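Local coordinates for protein sulfotransferase (Mycobacterium tuberculosis, PDB 2ZQ5) that probably transfers a sulfuryl group from the donor PAPS to an acceptor that is not established, at residues H121-Q129 and W137-L146; M290-N301 and M376-L384. All blocks are in the same frame, centred on the assembly; numbering follows the deposited sequence.

Contact 1. Residues H121-Q129 and W137-L146; sequences HMWLAEYPQ and WESNPLYRQL
Where W123 comes up against Y143, at 6.4 Å between their CA atoms, the short helix 122-126 meets helix 141-146 nearly crosswise, the axes 10.1 Å apart and their directions 101° apart. The indole of W123 fills the angle between them. Its CG lies between the backbone N and the carbonyl carbon (chi1 74°), which swings the ring out to Y143. There the CD1 edge of Y143 stands over one face of the indole in a T-shaped stack, the planes at 83°, while Y143 CB sits 3.9 Å from the centroid of the six-membered ring as a CH-pi contact. L124 CD2 lies on the opposite face, so both faces of the indole are covered, which should restrict its rotation. The edge of W123, in turn, points into the face of W137, with NE1 3.5 Å from W137 CZ3. W137 then presents its own CH2 edge to the imidazole face of H121, 3.5 Å from H121 CG. H121, W123, W137 and Y143 thus form a continuous aromatic cluster built from edge-to-face steps, joining helix 122-126 and its N-cap to helix 141-156 and the turn before it. W137 NE1 is satisfied by the carbonyl of P132. Beyond the indole, L146 CD1 presses to 3.4 Å from W123 CB, and L142 lays CD1 over the Y127 ring, 3.6 Å from its centroid. N140 is the N-cap residue, its OD1 accepting from Y143 N.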
# COMPACT_ATOMS: atom_id res chain seq x y z
N HIS A 121 0.15 -3.11 -11.49
CA HIS A 121 -1.23 -3.31 -11.88
C HIS A 121 -1.94 -4.18 -10.86
O HIS A 121 -1.41 -5.19 -10.40
CB HIS A 121 -1.28 -3.95 -13.27
CG HIS A 121 -0.57 -3.14 -14.31
ND1 HIS A 121 -1.09 -1.98 -14.84
CD2 HIS A 121 0.67 -3.28 -14.83
CE1 HIS A 121 -0.19 -1.44 -15.65
NE2 HIS A 121 0.88 -2.20 -15.66
N MET A 122 -3.16 -3.77 -10.52
CA MET A 122 -3.97 -4.46 -9.53
C MET A 122 -4.00 -5.98 -9.68
O MET A 122 -3.72 -6.70 -8.72
CB MET A 122 -5.40 -3.89 -9.59
CG MET A 122 -6.29 -4.21 -8.40
SD MET A 122 -6.65 -5.96 -8.18
CE MET A 122 -7.50 -6.33 -9.64
N TRP A 123 -4.33 -6.48 -10.86
CA TRP A 123 -4.42 -7.92 -11.02
C TRP A 123 -3.12 -8.67 -10.81
O TRP A 123 -3.12 -9.84 -10.43
CB TRP A 123 -5.04 -8.29 -12.39
CG TRP A 123 -4.17 -8.12 -13.61
CD1 TRP A 123 -3.78 -6.95 -14.20
CD2 TRP A 123 -3.65 -9.18 -14.43
NE1 TRP A 123 -3.06 -7.21 -15.34
CE2 TRP A 123 -2.97 -8.57 -15.51
CE3 TRP A 123 -3.71 -10.58 -14.37
CZ2 TRP A 123 -2.34 -9.32 -16.52
CZ3 TRP A 123 -3.09 -11.32 -15.37
CH2 TRP A 123 -2.42 -10.69 -16.43
N LEU A 124 -2.00 -7.99 -11.03
CA LEU A 124 -0.70 -8.62 -10.84
C LEU A 124 -0.32 -8.60 -9.37
O LEU A 124 0.42 -9.47 -8.90
CB LEU A 124 0.35 -7.90 -11.69
CG LEU A 124 0.05 -7.97 -13.19
CD1 LEU A 124 1.01 -7.06 -13.94
CD2 LEU A 124 0.15 -9.41 -13.69
N ALA A 125 -0.83 -7.62 -8.63
CA ALA A 125 -0.57 -7.54 -7.20
C ALA A 125 -1.41 -8.62 -6.52
O ALA A 125 -1.00 -9.20 -5.51
CB ALA A 125 -0.94 -6.16 -6.67
N GLU A 126 -2.59 -8.89 -7.08
CA GLU A 126 -3.47 -9.91 -6.53
C GLU A 126 -2.97 -11.29 -6.94
O GLU A 126 -3.15 -12.26 -6.20
CB GLU A 126 -4.90 -9.72 -7.05
CG GLU A 126 -5.64 -8.49 -6.54
CD GLU A 126 -6.20 -8.68 -5.14
OE1 GLU A 126 -6.27 -9.83 -4.67
OE2 GLU A 126 -6.59 -7.66 -4.51
N TYR A 127 -2.34 -11.37 -8.10
CA TYR A 127 -1.83 -12.63 -8.62
C TYR A 127 -0.44 -12.44 -9.23
O TYR A 127 -0.29 -12.35 -10.45
CB TYR A 127 -2.81 -13.17 -9.67
CG TYR A 127 -2.77 -14.66 -9.85
CD1 TYR A 127 -3.91 -15.44 -9.62
CD2 TYR A 127 -1.62 -15.30 -10.30
CE1 TYR A 127 -3.89 -16.82 -9.82
CE2 TYR A 127 -1.59 -16.68 -10.50
CZ TYR A 127 -2.73 -17.43 -10.26
OH TYR A 127 -2.71 -18.79 -10.47
N PRO A 128 0.60 -12.36 -8.39
CA PRO A 128 1.98 -12.17 -8.83
C PRO A 128 2.40 -13.11 -9.96
O PRO A 128 2.25 -14.33 -9.87
CB PRO A 128 2.78 -12.39 -7.56
CG PRO A 128 1.86 -11.86 -6.50
CD PRO A 128 0.54 -12.47 -6.92
N GLN A 129 2.94 -12.51 -11.02
CA GLN A 129 3.39 -13.24 -12.20
C GLN A 129 3.99 -12.23 -13.17
O GLN A 129 3.78 -11.02 -13.02
CB GLN A 129 2.20 -13.91 -12.88
CG GLN A 129 1.15 -12.91 -13.35
CD GLN A 129 -0.11 -13.56 -13.87
OE1 GLN A 129 -0.13 -14.14 -14.96
NE2 GLN A 129 -1.18 -13.47 -13.09
N TRP A 137 -4.25 -8.93 -22.26
CA TRP A 137 -5.02 -9.01 -21.02
C TRP A 137 -6.49 -9.42 -21.16
O TRP A 137 -6.96 -10.28 -20.43
CB TRP A 137 -4.92 -7.70 -20.25
CG TRP A 137 -3.53 -7.40 -19.76
CD1 TRP A 137 -2.38 -8.05 -20.10
CD2 TRP A 137 -3.15 -6.33 -18.90
NE1 TRP A 137 -1.30 -7.45 -19.50
CE2 TRP A 137 -1.74 -6.39 -18.75
CE3 TRP A 137 -3.85 -5.32 -18.23
CZ2 TRP A 137 -1.03 -5.48 -17.97
CZ3 TRP A 137 -3.14 -4.41 -17.45
CH2 TRP A 137 -1.75 -4.50 -17.33
N GLU A 138 -7.21 -8.80 -22.10
CA GLU A 138 -8.62 -9.12 -22.29
C GLU A 138 -8.88 -10.56 -22.74
O GLU A 138 -10.02 -11.01 -22.77
CB GLU A 138 -9.26 -8.15 -23.29
CG GLU A 138 -9.37 -6.71 -22.82
CD GLU A 138 -10.17 -6.55 -21.54
OE1 GLU A 138 -11.00 -7.44 -21.24
OE2 GLU A 138 -9.99 -5.54 -20.83
N SER A 139 -7.81 -11.27 -23.08
CA SER A 139 -7.91 -12.66 -23.52
C SER A 139 -7.25 -13.58 -22.51
O SER A 139 -7.24 -14.80 -22.68
CB SER A 139 -7.24 -12.83 -24.89
OG SER A 139 -7.85 -12.01 -25.87
N ASN A 140 -6.69 -13.00 -21.45
CA ASN A 140 -6.00 -13.75 -20.41
C ASN A 140 -6.97 -14.30 -19.37
O ASN A 140 -7.74 -13.56 -18.76
CB ASN A 140 -4.95 -12.85 -19.74
CG ASN A 140 -4.15 -13.57 -18.67
OD1 ASN A 140 -4.68 -13.90 -17.60
ND2 ASN A 140 -2.88 -13.80 -18.94
N PRO A 141 -6.94 -15.63 -19.16
CA PRO A 141 -7.81 -16.31 -18.20
C PRO A 141 -7.82 -15.66 -16.81
O PRO A 141 -8.88 -15.38 -16.26
CB PRO A 141 -7.24 -17.72 -18.18
CG PRO A 141 -6.79 -17.91 -19.59
CD PRO A 141 -6.08 -16.60 -19.86
N LEU A 142 -6.63 -15.43 -16.26
CA LEU A 142 -6.53 -14.83 -14.93
C LEU A 142 -6.99 -13.38 -14.87
O LEU A 142 -7.68 -12.99 -13.93
CB LEU A 142 -5.09 -14.96 -14.41
CG LEU A 142 -4.63 -16.40 -14.15
CD1 LEU A 142 -3.19 -16.40 -13.65
CD2 LEU A 142 -5.55 -17.06 -13.13
N TYR A 143 -6.63 -12.58 -15.87
CA TYR A 143 -7.06 -11.18 -15.88
C TYR A 143 -8.58 -11.12 -15.94
O TYR A 143 -9.21 -10.40 -15.17
CB TYR A 143 -6.49 -10.44 -17.09
CG TYR A 143 -6.97 -9.01 -17.19
CD1 TYR A 143 -6.36 -7.99 -16.46
CD2 TYR A 143 -8.06 -8.68 -18.00
CE1 TYR A 143 -6.82 -6.68 -16.53
CE2 TYR A 143 -8.52 -7.37 -18.08
CZ TYR A 143 -7.90 -6.37 -17.34
OH TYR A 143 -8.36 -5.07 -17.42
N ARG A 144 -9.16 -11.86 -16.88
CA ARG A 144 -10.61 -11.89 -17.04
C ARG A 144 -11.26 -12.38 -15.76
O ARG A 144 -12.30 -11.87 -15.35
CB ARG A 144 -10.99 -12.81 -18.21
CG ARG A 144 -10.49 -12.32 -19.56
CD ARG A 144 -10.75 -13.35 -20.64
NE ARG A 144 -12.16 -13.71 -20.72
CZ ARG A 144 -13.12 -12.90 -21.19
NH1 ARG A 144 -12.81 -11.69 -21.62
NH2 ARG A 144 -14.37 -13.31 -21.22
N GLN A 145 -10.64 -13.38 -15.14
CA GLN A 145 -11.14 -13.95 -13.89
C GLN A 145 -11.24 -12.85 -12.84
O GLN A 145 -12.29 -12.66 -12.23
CB GLN A 145 -10.20 -15.07 -13.43
CG GLN A 145 -10.60 -15.75 -12.13
CD GLN A 145 -9.74 -16.97 -11.83
OE1 GLN A 145 -9.74 -17.94 -12.59
NE2 GLN A 145 -9.00 -16.91 -10.73
N LEU A 146 -10.14 -12.13 -12.63
CA LEU A 146 -10.11 -11.05 -11.65
C LEU A 146 -10.99 -9.88 -12.07
O LEU A 146 -11.68 -9.29 -11.25
CB LEU A 146 -8.67 -10.56 -11.45
CG LEU A 146 -7.71 -11.56 -10.80
CD1 LEU A 146 -6.30 -10.99 -10.80
CD2 LEU A 146 -8.17 -11.85 -9.38

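Contact 2. Residues M290-N301 and M376-L384; sequences MDTWSRGLERFN and MVKERFAGL
M290, S294 and L297 form a ridge on helix 290-301 that faces helix 376-380 and the C-terminal tail, the segment axes 31° from parallel. The F381 ring is one bump, the M290 side chain another. F381 slides in with CE1 3.5 Å from S294 N, S294 CB over its face, and the sulfur of M290 and CD1 of L297 at its rim. M290, bent at both chi2 and chi3, curls so that SD makes a Met-aromatic contact 3.9 Å from F381 CE2, and its CE fits the hollow between the M376 carbonyl and R380 CB, 3.6 Å from the latter. R380 reaches back across helix 290-301, with M290 O and S294 OG over one face of its guanidinium; its NH2, 3.6 Å from D291 OD1, is the long outer arm of a salt-bridge network whose close pair is D291 and R295. One water links S294 OG to R380 NH2. At the far end L384 lodges its CB 3.9 Å from L297 CB, and a second water ties N301 ND2 to G383 O. A type II beta turn, F381 to L384, completes this cover on the outer flank of helix 282-304, whose L297 and F300 pack on strand 250-255 of the parallel sheet.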
# COMPACT_ATOMS: atom_id res chain seq x y z
N MET A 290 -4.27 9.88 14.65
CA MET A 290 -3.35 10.91 15.09
C MET A 290 -2.00 10.29 15.41
O MET A 290 -0.95 10.84 15.06
CB MET A 290 -3.90 11.61 16.34
CG MET A 290 -5.07 12.55 16.08
SD MET A 290 -4.56 14.19 15.50
CE MET A 290 -4.17 14.96 17.07
N ASP A 291 -2.02 9.12 16.05
CA ASP A 291 -0.79 8.44 16.40
C ASP A 291 -0.07 7.88 15.18
O ASP A 291 1.11 8.16 14.96
CB ASP A 291 -1.07 7.29 17.38
CG ASP A 291 0.15 6.44 17.65
OD1 ASP A 291 1.19 7.01 18.05
OD2 ASP A 291 0.08 5.21 17.46
N THR A 292 -0.78 7.09 14.38
CA THR A 292 -0.20 6.49 13.19
C THR A 292 0.47 7.45 12.24
O THR A 292 1.65 7.28 11.90
CB THR A 292 -1.27 5.71 12.39
OG1 THR A 292 -1.76 4.63 13.19
CG2 THR A 292 -0.69 5.16 11.09
N TRP A 293 -0.26 8.47 11.80
CA TRP A 293 0.30 9.40 10.83
C TRP A 293 1.31 10.41 11.35
O TRP A 293 2.14 10.89 10.58
CB TRP A 293 -0.85 10.07 10.07
CG TRP A 293 -1.70 9.00 9.44
CD1 TRP A 293 -3.00 8.71 9.74
CD2 TRP A 293 -1.26 7.98 8.54
NE1 TRP A 293 -3.39 7.56 9.10
CE2 TRP A 293 -2.34 7.09 8.35
CE3 TRP A 293 -0.05 7.72 7.88
CZ2 TRP A 293 -2.25 5.96 7.53
CZ3 TRP A 293 0.04 6.59 7.06
CH2 TRP A 293 -1.05 5.73 6.90
N SER A 294 1.26 10.74 12.64
CA SER A 294 2.27 11.66 13.16
C SER A 294 3.58 10.87 13.25
O SER A 294 4.66 11.42 13.04
CB SER A 294 1.86 12.24 14.52
OG SER A 294 1.66 11.25 15.51
N ARG A 295 3.48 9.58 13.56
CA ARG A 295 4.67 8.74 13.62
C ARG A 295 5.24 8.58 12.22
O ARG A 295 6.45 8.69 12.01
CB ARG A 295 4.35 7.35 14.20
CG ARG A 295 4.28 7.32 15.72
CD ARG A 295 4.20 5.90 16.28
NE ARG A 295 2.90 5.27 16.09
CZ ARG A 295 2.62 4.36 15.16
NH1 ARG A 295 3.56 3.95 14.31
NH2 ARG A 295 1.40 3.85 15.09
N GLY A 296 4.37 8.33 11.25
CA GLY A 296 4.82 8.17 9.87
C GLY A 296 5.58 9.37 9.35
O GLY A 296 6.68 9.24 8.82
N LEU A 297 5.00 10.56 9.51
CA LEU A 297 5.65 11.77 9.03
C LEU A 297 6.94 12.07 9.79
O LEU A 297 7.94 12.50 9.19
CB LEU A 297 4.69 12.95 9.11
CG LEU A 297 3.52 12.87 8.12
CD1 LEU A 297 2.52 13.99 8.40
CD2 LEU A 297 4.04 12.96 6.69
N GLU A 298 6.94 11.85 11.10
CA GLU A 298 8.13 12.10 11.91
C GLU A 298 9.24 11.13 11.55
O GLU A 298 10.40 11.53 11.38
CB GLU A 298 7.78 12.00 13.40
CG GLU A 298 8.92 12.39 14.35
CD GLU A 298 9.99 11.33 14.46
OE1 GLU A 298 9.63 10.14 14.60
OE2 GLU A 298 11.19 11.68 14.44
N ARG A 299 8.90 9.85 11.40
CA ARG A 299 9.90 8.84 11.05
C ARG A 299 10.50 9.09 9.67
O ARG A 299 11.69 8.84 9.46
CB ARG A 299 9.28 7.44 11.10
CG ARG A 299 8.93 6.95 12.51
CD ARG A 299 10.18 6.65 13.33
NE ARG A 299 10.88 7.86 13.74
CZ ARG A 299 12.11 7.88 14.25
NH1 ARG A 299 12.79 6.76 14.42
NH2 ARG A 299 12.67 9.04 14.59
N PHE A 300 9.70 9.58 8.74
CA PHE A 300 10.20 9.87 7.40
C PHE A 300 11.20 11.02 7.48
O PHE A 300 12.27 10.95 6.89
CB PHE A 300 9.05 10.25 6.45
CG PHE A 300 9.46 10.33 5.01
CD1 PHE A 300 9.78 9.19 4.29
CD2 PHE A 300 9.54 11.57 4.36
CE1 PHE A 300 10.16 9.26 2.95
CE2 PHE A 300 9.92 11.66 3.02
CZ PHE A 300 10.23 10.50 2.31
N ASN A 301 10.84 12.08 8.21
CA ASN A 301 11.75 13.22 8.36
C ASN A 301 13.06 12.81 9.01
O ASN A 301 14.14 13.19 8.55
CB ASN A 301 11.11 14.32 9.21
CG ASN A 301 10.06 15.10 8.46
OD1 ASN A 301 10.02 15.11 7.23
ND2 ASN A 301 9.20 15.79 9.21
N MET A 376 -5.74 20.45 18.26
CA MET A 376 -5.07 19.19 18.56
C MET A 376 -4.29 18.69 17.36
O MET A 376 -3.16 18.22 17.49
CB MET A 376 -6.08 18.12 18.99
CG MET A 376 -6.65 18.32 20.38
SD MET A 376 -8.03 17.21 20.71
CE MET A 376 -7.16 15.66 20.99
N VAL A 377 -4.89 18.78 16.18
CA VAL A 377 -4.22 18.30 14.98
C VAL A 377 -3.01 19.17 14.62
O VAL A 377 -1.94 18.64 14.30
CB VAL A 377 -5.19 18.23 13.79
CG1 VAL A 377 -4.50 17.56 12.60
CG2 VAL A 377 -6.43 17.44 14.17
N LYS A 378 -3.17 20.49 14.68
CA LYS A 378 -2.05 21.37 14.36
C LYS A 378 -0.89 21.15 15.33
O LYS A 378 0.27 21.24 14.95
CB LYS A 378 -2.49 22.84 14.39
CG LYS A 378 -3.37 23.23 13.22
CD LYS A 378 -3.71 24.72 13.23
CE LYS A 378 -4.58 25.08 14.42
NZ LYS A 378 -4.96 26.53 14.41
N GLU A 379 -1.23 20.86 16.59
CA GLU A 379 -0.22 20.61 17.62
C GLU A 379 0.53 19.30 17.37
O GLU A 379 1.76 19.27 17.35
CB GLU A 379 -0.89 20.57 18.99
CG GLU A 379 -0.04 19.98 20.12
CD GLU A 379 0.99 20.94 20.67
OE1 GLU A 379 1.20 22.03 20.09
OE2 GLU A 379 1.61 20.60 21.71
N ARG A 380 -0.22 18.21 17.16
CA ARG A 380 0.38 16.90 16.94
C ARG A 380 1.24 16.87 15.67
O ARG A 380 2.26 16.19 15.62
CB ARG A 380 -0.72 15.83 16.84
CG ARG A 380 -0.21 14.39 16.90
CD ARG A 380 0.46 14.10 18.24
NE ARG A 380 0.83 12.70 18.41
CZ ARG A 380 -0.02 11.73 18.73
NH1 ARG A 380 -1.31 12.00 18.92
NH2 ARG A 380 0.42 10.48 18.87
N PHE A 381 0.82 17.62 14.66
CA PHE A 381 1.55 17.65 13.40
C PHE A 381 2.43 18.88 13.18
O PHE A 381 2.80 19.19 12.05
CB PHE A 381 0.56 17.47 12.25
CG PHE A 381 -0.04 16.09 12.19
CD1 PHE A 381 0.57 15.10 11.43
CD2 PHE A 381 -1.15 15.76 12.97
CE1 PHE A 381 0.09 13.79 11.45
CE2 PHE A 381 -1.64 14.46 12.99
CZ PHE A 381 -1.02 13.47 12.23
N ALA A 382 2.79 19.55 14.27
CA ALA A 382 3.65 20.73 14.17
C ALA A 382 4.96 20.34 13.48
O ALA A 382 5.63 19.39 13.90
CB ALA A 382 3.93 21.28 15.56
N GLY A 383 5.30 21.06 12.41
CA GLY A 383 6.53 20.78 11.68
C GLY A 383 6.49 19.57 10.76
O GLY A 383 7.49 19.23 10.14
N LEU A 384 5.33 18.93 10.65
CA LEU A 384 5.19 17.75 9.81
C LEU A 384 4.32 17.99 8.57
O LEU A 384 3.68 19.05 8.49
CB LEU A 384 4.60 16.59 10.62
CG LEU A 384 5.34 16.22 11.91
CD1 LEU A 384 4.57 15.13 12.65
CD2 LEU A 384 6.75 15.76 11.57
OXT LEU A 384 4.29 17.09 7.70
O HOH W 1 3.35 10.34 17.49
O HOH W 2 8.29 18.20 7.64

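How the contacts relate
Contacts 1 and 2 lie on opposite sides of the chain's centre, their own centres about 37 Å apart, and share no helix. Both are partly buried, but contact 1 has no exposed residue among the ten that touch, while contact 2 has three exposed among thirteen, beside six buried ones. Contact 1 joins close neighbours in sequence, separated by a seven-residue loop, whereas contact 2 brings the chain's end back to a helix 75 residues earlier. Their chemistry also differs: contact 1 is an apolar contact dominated by an aromatic cluster, between helices almost at right angles; contact 2 sets a buried phenyl and methionine beside an ion pair and water bridges at its rim. Neither has a direct hydrogen bond across it.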